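Local coordinates for CCHC-type domain-containing protein (Trypanosoma brucei brucei, PDB 7C45) that binds RNA and probably acts as a 3'-5' exonuclease of the RNase D type that trims guide RNAs, at residues A[213-225]-A[242-254]. Residues are numbered along the deposited sequence; the frame is centred on the assembly and turned at random.
Sequences VAVERLTAQYVEH and EVNRAWLERYIGP
The six-membered ring of Trp247 drives its edge into the face of Tyr222 with Gln221 laid over its own face, a knob in the hole formed by Leu218, Gln221, Tyr222 and His225. Trp247 CZ3 points at the middle of the Tyr222 ring, an edge-to-face pair with planes at 74°, while Gln221 CG stands over one indole face, 3.4 Å from the centroid of the six-membered ring, as a CH-pi contact. Asn244 CG lies over the opposite face; Asn244 is the N-cap of helix 245-251, its OD1 accepting from Trp247 N at 2.9 Å while its ND2 is held by Ala236 O.

The bend of Gln221 at chi2 (57°) carries NE2 to the Tyr251 hydroxyl while OE1 and CD stay close to Trp247 CZ2. Gln221 NE2 donates a nearly straight hydrogen bond (168°), in its own amide plane, to Tyr251 OH at 2.8 Å. The Tyr251 ring lies against the backbone of helix 213-225, Leu218 CA over one face, with Arg250 CG against the other. Leu218 CD1 reaches Trp247 CB at 3.7 Å, and its CD2 meets Leu248 and Ile252.

Tyr222 OH packs on Val243 CG1 and hydrogen-bonds Asp237, which also binds Asn244 N and so ties both segments together. Helix 124-136 packs on Leu218, Val243 and Leu248, while Val215, Thr219 and Val223 turn to strand 121-123, an outermost strand of the exonuclease sheet.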
loop_
_atom_site.group_PDB
_atom_site.type_symbol
_atom_site.label_atom_id
_atom_site.label_comp_id
_atom_site.label_asym_id
_atom_site.label_seq_id
_atom_site.Cartn_x
_atom_site.Cartn_y
_atom_site.Cartn_z
ATOM N N VAL A 213 -12.504 10.949 -2.327
ATOM C CA VAL A 213 -12.361 12.073 -1.406
ATOM C C VAL A 213 -12.538 11.608 0.040
ATOM O O VAL A 213 -11.813 12.043 0.949
ATOM C CB VAL A 213 -13.373 13.174 -1.761
ATOM C CG1 VAL A 213 -13.420 14.179 -0.667
ATOM C CG2 VAL A 213 -13.002 13.851 -3.059
ATOM N N ALA A 214 -13.501 10.709 0.268
ATOM C CA ALA A 214 -13.703 10.168 1.605
ATOM C C ALA A 214 -12.455 9.453 2.094
ATOM O O ALA A 214 -12.044 9.623 3.247
ATOM C CB ALA A 214 -14.879 9.200 1.620
ATOM N N VAL A 215 -11.836 8.653 1.233
ATOM C CA VAL A 215 -10.650 7.918 1.647
ATOM C C VAL A 215 -9.463 8.865 1.808
ATOM O O VAL A 215 -8.590 8.646 2.659
ATOM C CB VAL A 215 -10.343 6.789 0.659
ATOM C CG1 VAL A 215 -9.170 5.965 1.149
ATOM C CG2 VAL A 215 -11.566 5.889 0.488
ATOM N N GLU A 216 -9.420 9.935 1.021
ATOM C CA GLU A 216 -8.361 10.924 1.210
ATOM C C GLU A 216 -8.464 11.545 2.594
ATOM O O GLU A 216 -7.452 11.721 3.282
ATOM C CB GLU A 216 -8.439 12.013 0.130
ATOM C CG GLU A 216 -7.877 11.622 -1.228
ATOM C CD GLU A 216 -8.008 12.751 -2.263
ATOM O OE1 GLU A 216 -8.944 13.545 -2.158
ATOM O OE2 GLU A 216 -7.141 12.854 -3.143
ATOM N N ARG A 217 -9.689 11.883 3.014
ATOM C CA ARG A 217 -9.892 12.479 4.330
ATOM C C ARG A 217 -9.554 11.481 5.431
ATOM O O ARG A 217 -8.917 11.835 6.436
ATOM C CB ARG A 217 -11.333 12.983 4.465
ATOM C CG ARG A 217 -11.659 14.156 3.539
ATOM C CD ARG A 217 -10.747 15.337 3.804
ATOM N NE ARG A 217 -9.524 15.278 3.004
ATOM C CZ ARG A 217 -8.326 15.701 3.407
ATOM N NH1 ARG A 217 -7.283 15.597 2.592
ATOM N NH2 ARG A 217 -8.162 16.220 4.618
ATOM N N LEU A 218 -9.937 10.227 5.236
ATOM C CA LEU A 218 -9.609 9.210 6.226
ATOM C C LEU A 218 -8.103 9.003 6.299
ATOM O O LEU A 218 -7.524 8.930 7.393
ATOM C CB LEU A 218 -10.337 7.913 5.886
ATOM C CG LEU A 218 -10.026 6.664 6.714
ATOM C CD1 LEU A 218 -10.240 6.895 8.227
ATOM C CD2 LEU A 218 -10.894 5.508 6.230
ATOM N N THR A 219 -7.441 8.960 5.143
ATOM C CA THR A 219 -5.984 8.885 5.161
ATOM C C THR A 219 -5.370 10.107 5.847
ATOM O O THR A 219 -4.372 9.981 6.569
ATOM C CB THR A 219 -5.445 8.747 3.743
ATOM O OG1 THR A 219 -6.074 7.636 3.088
ATOM C CG2 THR A 219 -3.959 8.519 3.777
ATOM N N ALA A 220 -5.915 11.306 5.599
ATOM C CA ALA A 220 -5.364 12.493 6.249
ATOM C C ALA A 220 -5.435 12.371 7.762
ATOM O O ALA A 220 -4.548 12.862 8.464
ATOM C CB ALA A 220 -6.088 13.753 5.806
ATOM N N GLN A 221 -6.486 11.728 8.276
ATOM C CA GLN A 221 -6.575 11.494 9.713
ATOM C C GLN A 221 -5.435 10.599 10.190
ATOM O O GLN A 221 -4.883 10.811 11.271
ATOM C CB GLN A 221 -7.924 10.860 10.049
ATOM C CG GLN A 221 -8.176 10.640 11.540
ATOM C CD GLN A 221 -8.072 11.929 12.329
ATOM O OE1 GLN A 221 -7.116 12.133 13.079
ATOM N NE2 GLN A 221 -9.045 12.817 12.148
ATOM N N TYR A 222 -5.111 9.565 9.418
ATOM C CA TYR A 222 -3.984 8.698 9.769
ATOM C C TYR A 222 -2.674 9.469 9.764
ATOM O O TYR A 222 -1.817 9.261 10.639
ATOM C CB TYR A 222 -3.916 7.509 8.816
ATOM C CG TYR A 222 -4.811 6.405 9.277
ATOM C CD1 TYR A 222 -4.440 5.592 10.335
ATOM C CD2 TYR A 222 -6.038 6.187 8.673
ATOM C CE1 TYR A 222 -5.284 4.600 10.801
ATOM C CE2 TYR A 222 -6.893 5.188 9.129
ATOM C CZ TYR A 222 -6.510 4.392 10.190
ATOM O OH TYR A 222 -7.349 3.401 10.666
ATOM N N VAL A 223 -2.496 10.367 8.790
ATOM C CA VAL A 223 -1.257 11.146 8.759
ATOM C C VAL A 223 -1.200 12.095 9.955
ATOM O O VAL A 223 -0.147 12.289 10.557
ATOM C CB VAL A 223 -1.104 11.887 7.415
ATOM C CG1 VAL A 223 0.158 12.759 7.419
ATOM C CG2 VAL A 223 -1.005 10.882 6.269
ATOM N N GLU A 224 -2.337 12.689 10.332
ATOM C CA GLU A 224 -2.352 13.532 11.526
ATOM C C GLU A 224 -1.968 12.740 12.764
ATOM O O GLU A 224 -1.301 13.254 13.666
ATOM C CB GLU A 224 -3.736 14.145 11.717
ATOM C CG GLU A 224 -4.074 15.242 10.731
ATOM C CD GLU A 224 -3.182 16.455 10.899
ATOM O OE1 GLU A 224 -3.147 17.023 12.017
ATOM O OE2 GLU A 224 -2.509 16.824 9.914
ATOM N N HIS A 225 -2.417 11.495 12.843
ATOM C CA HIS A 225 -2.172 10.676 14.023
ATOM C C HIS A 225 -0.710 10.233 14.100
ATOM O O HIS A 225 -0.113 10.231 15.184
ATOM C CB HIS A 225 -3.103 9.465 13.996
ATOM C CG HIS A 225 -3.175 8.721 15.291
ATOM N ND1 HIS A 225 -2.203 7.833 15.700
ATOM C CD2 HIS A 225 -4.109 8.739 16.272
ATOM C CE1 HIS A 225 -2.541 7.332 16.875
ATOM N NE2 HIS A 225 -3.686 7.872 17.246
ATOM N N GLU A 242 -6.143 -3.962 11.499
ATOM C CA GLU A 242 -7.490 -3.453 11.264
ATOM C C GLU A 242 -7.496 -1.929 11.121
ATOM O O GLU A 242 -6.508 -1.236 11.375
ATOM C CB GLU A 242 -8.466 -3.893 12.364
ATOM C CG GLU A 242 -8.169 -3.427 13.738
ATOM C CD GLU A 242 -9.080 -4.114 14.752
ATOM O OE1 GLU A 242 -10.306 -3.905 14.693
ATOM O OE2 GLU A 242 -8.562 -4.887 15.584
ATOM N N VAL A 243 -8.629 -1.421 10.642
ATOM C CA VAL A 243 -8.895 0.005 10.559
ATOM C C VAL A 243 -9.962 0.312 11.592
ATOM O O VAL A 243 -11.014 -0.337 11.614
ATOM C CB VAL A 243 -9.352 0.423 9.148
ATOM C CG1 VAL A 243 -9.803 1.861 9.150
ATOM C CG2 VAL A 243 -8.228 0.202 8.140
ATOM N N ASN A 244 -9.658 1.258 12.468
ATOM C CA ASN A 244 -10.554 1.781 13.486
ATOM C C ASN A 244 -11.990 1.899 12.965
ATOM O O ASN A 244 -12.235 2.594 11.984
ATOM C CB ASN A 244 -9.987 3.155 13.892
ATOM C CG ASN A 244 -10.708 3.777 15.010
ATOM O OD1 ASN A 244 -11.893 4.005 14.921
ATOM N ND2 ASN A 244 -9.991 4.077 16.097
ATOM N N ARG A 245 -12.943 1.174 13.590
ATOM C CA ARG A 245 -14.340 1.237 13.131
ATOM C C ARG A 245 -14.941 2.624 13.300
ATOM O O ARG A 245 -15.734 3.064 12.458
ATOM C CB ARG A 245 -15.214 0.213 13.862
ATOM C CG ARG A 245 -14.829 -1.210 13.613
ATOM C CD ARG A 245 -15.923 -2.164 14.075
ATOM N NE ARG A 245 -15.533 -3.532 13.798
ATOM C CZ ARG A 245 -14.664 -4.212 14.538
ATOM N NH1 ARG A 245 -14.346 -5.460 14.215
ATOM N NH2 ARG A 245 -14.115 -3.654 15.608
ATOM N N ALA A 246 -14.602 3.327 14.385
ATOM C CA ALA A 246 -15.168 4.657 14.563
ATOM C C ALA A 246 -14.747 5.596 13.433
ATOM O O ALA A 246 -15.555 6.395 12.951
ATOM C CB ALA A 246 -14.769 5.228 15.922
ATOM N N TRP A 247 -13.486 5.517 12.994
ATOM C CA TRP A 247 -13.078 6.353 11.864
ATOM C C TRP A 247 -13.799 5.939 10.583
ATOM O O TRP A 247 -14.164 6.792 9.773
ATOM C CB TRP A 247 -11.567 6.298 11.666
ATOM C CG TRP A 247 -10.828 7.032 12.724
ATOM C CD1 TRP A 247 -11.353 7.641 13.835
ATOM C CD2 TRP A 247 -9.426 7.274 12.756
ATOM N NE1 TRP A 247 -10.345 8.217 14.572
ATOM C CE2 TRP A 247 -9.161 8.011 13.930
ATOM C CE3 TRP A 247 -8.374 6.927 11.918
ATOM C CZ2 TRP A 247 -7.872 8.410 14.273
ATOM C CZ3 TRP A 247 -7.096 7.319 12.273
ATOM C CH2 TRP A 247 -6.857 8.044 13.441
ATOM N N LEU A 248 -14.004 4.641 10.377
ATOM C CA LEU A 248 -14.760 4.190 9.209
ATOM C C LEU A 248 -16.177 4.747 9.241
ATOM O O LEU A 248 -16.682 5.267 8.233
ATOM C CB LEU A 248 -14.779 2.664 9.160
ATOM C CG LEU A 248 -13.469 2.020 8.677
ATOM C CD1 LEU A 248 -13.420 0.541 8.954
ATOM C CD2 LEU A 248 -13.261 2.248 7.206
ATOM N N GLU A 249 -16.834 4.639 10.399
ATOM C CA GLU A 249 -18.181 5.191 10.528
ATOM C C GLU A 249 -18.195 6.676 10.186
ATOM O O GLU A 249 -19.110 7.153 9.506
ATOM C CB GLU A 249 -18.730 4.960 11.942
ATOM C CG GLU A 249 -18.842 3.496 12.371
ATOM C CD GLU A 249 -20.247 2.909 12.198
ATOM O OE1 GLU A 249 -21.037 3.480 11.415
ATOM O OE2 GLU A 249 -20.543 1.874 12.838
ATOM N N ARG A 250 -17.168 7.414 10.620
ATOM C CA ARG A 250 -17.144 8.860 10.431
ATOM C C ARG A 250 -16.866 9.246 8.981
ATOM O O ARG A 250 -17.583 10.067 8.397
ATOM C CB ARG A 250 -16.096 9.474 11.354
ATOM C CG ARG A 250 -15.799 10.923 11.077
ATOM C CD ARG A 250 -14.784 11.396 12.108
ATOM N NE ARG A 250 -14.365 12.770 11.893
ATOM C CZ ARG A 250 -13.435 13.378 12.618
ATOM N NH1 ARG A 250 -13.107 14.635 12.361
ATOM N NH2 ARG A 250 -12.827 12.715 13.593
ATOM N N TYR A 251 -15.826 8.673 8.384
ATOM C CA TYR A 251 -15.379 9.113 7.068
ATOM C C TYR A 251 -16.067 8.391 5.918
ATOM O O TYR A 251 -16.248 8.985 4.848
ATOM C CB TYR A 251 -13.859 8.933 6.946
ATOM C CG TYR A 251 -13.110 9.893 7.842
ATOM C CD1 TYR A 251 -12.775 11.167 7.395
ATOM C CD2 TYR A 251 -12.766 9.545 9.142
ATOM C CE1 TYR A 251 -12.121 12.066 8.214
ATOM C CE2 TYR A 251 -12.094 10.437 9.964
ATOM C CZ TYR A 251 -11.779 11.694 9.494
ATOM O OH TYR A 251 -11.131 12.591 10.309
ATOM N N ILE A 252 -16.433 7.130 6.101
ATOM C CA ILE A 252 -17.050 6.341 5.050
ATOM C C ILE A 252 -18.561 6.244 5.235
ATOM O O ILE A 252 -19.312 6.282 4.261
ATOM C CB ILE A 252 -16.407 4.937 4.991
ATOM C CG1 ILE A 252 -14.868 5.027 4.940
ATOM C CG2 ILE A 252 -16.904 4.184 3.784
ATOM C CD1 ILE A 252 -14.343 5.832 3.769
ATOM N N GLY A 253 -19.024 6.108 6.474
ATOM C CA GLY A 253 -20.437 5.921 6.728
ATOM C C GLY A 253 -20.703 4.581 7.381
ATOM O O GLY A 253 -19.781 3.879 7.814
ATOM N N PRO A 254 -21.979 4.200 7.459
ATOM C CA PRO A 254 -22.339 2.948 8.128
ATOM C C PRO A 254 -21.836 1.755 7.349
ATOM O O PRO A 254 -21.749 1.781 6.124
ATOM C CB PRO A 254 -23.872 2.983 8.139
ATOM C CG PRO A 254 -24.201 3.765 6.942
ATOM C CD PRO A 254 -23.158 4.851 6.866
#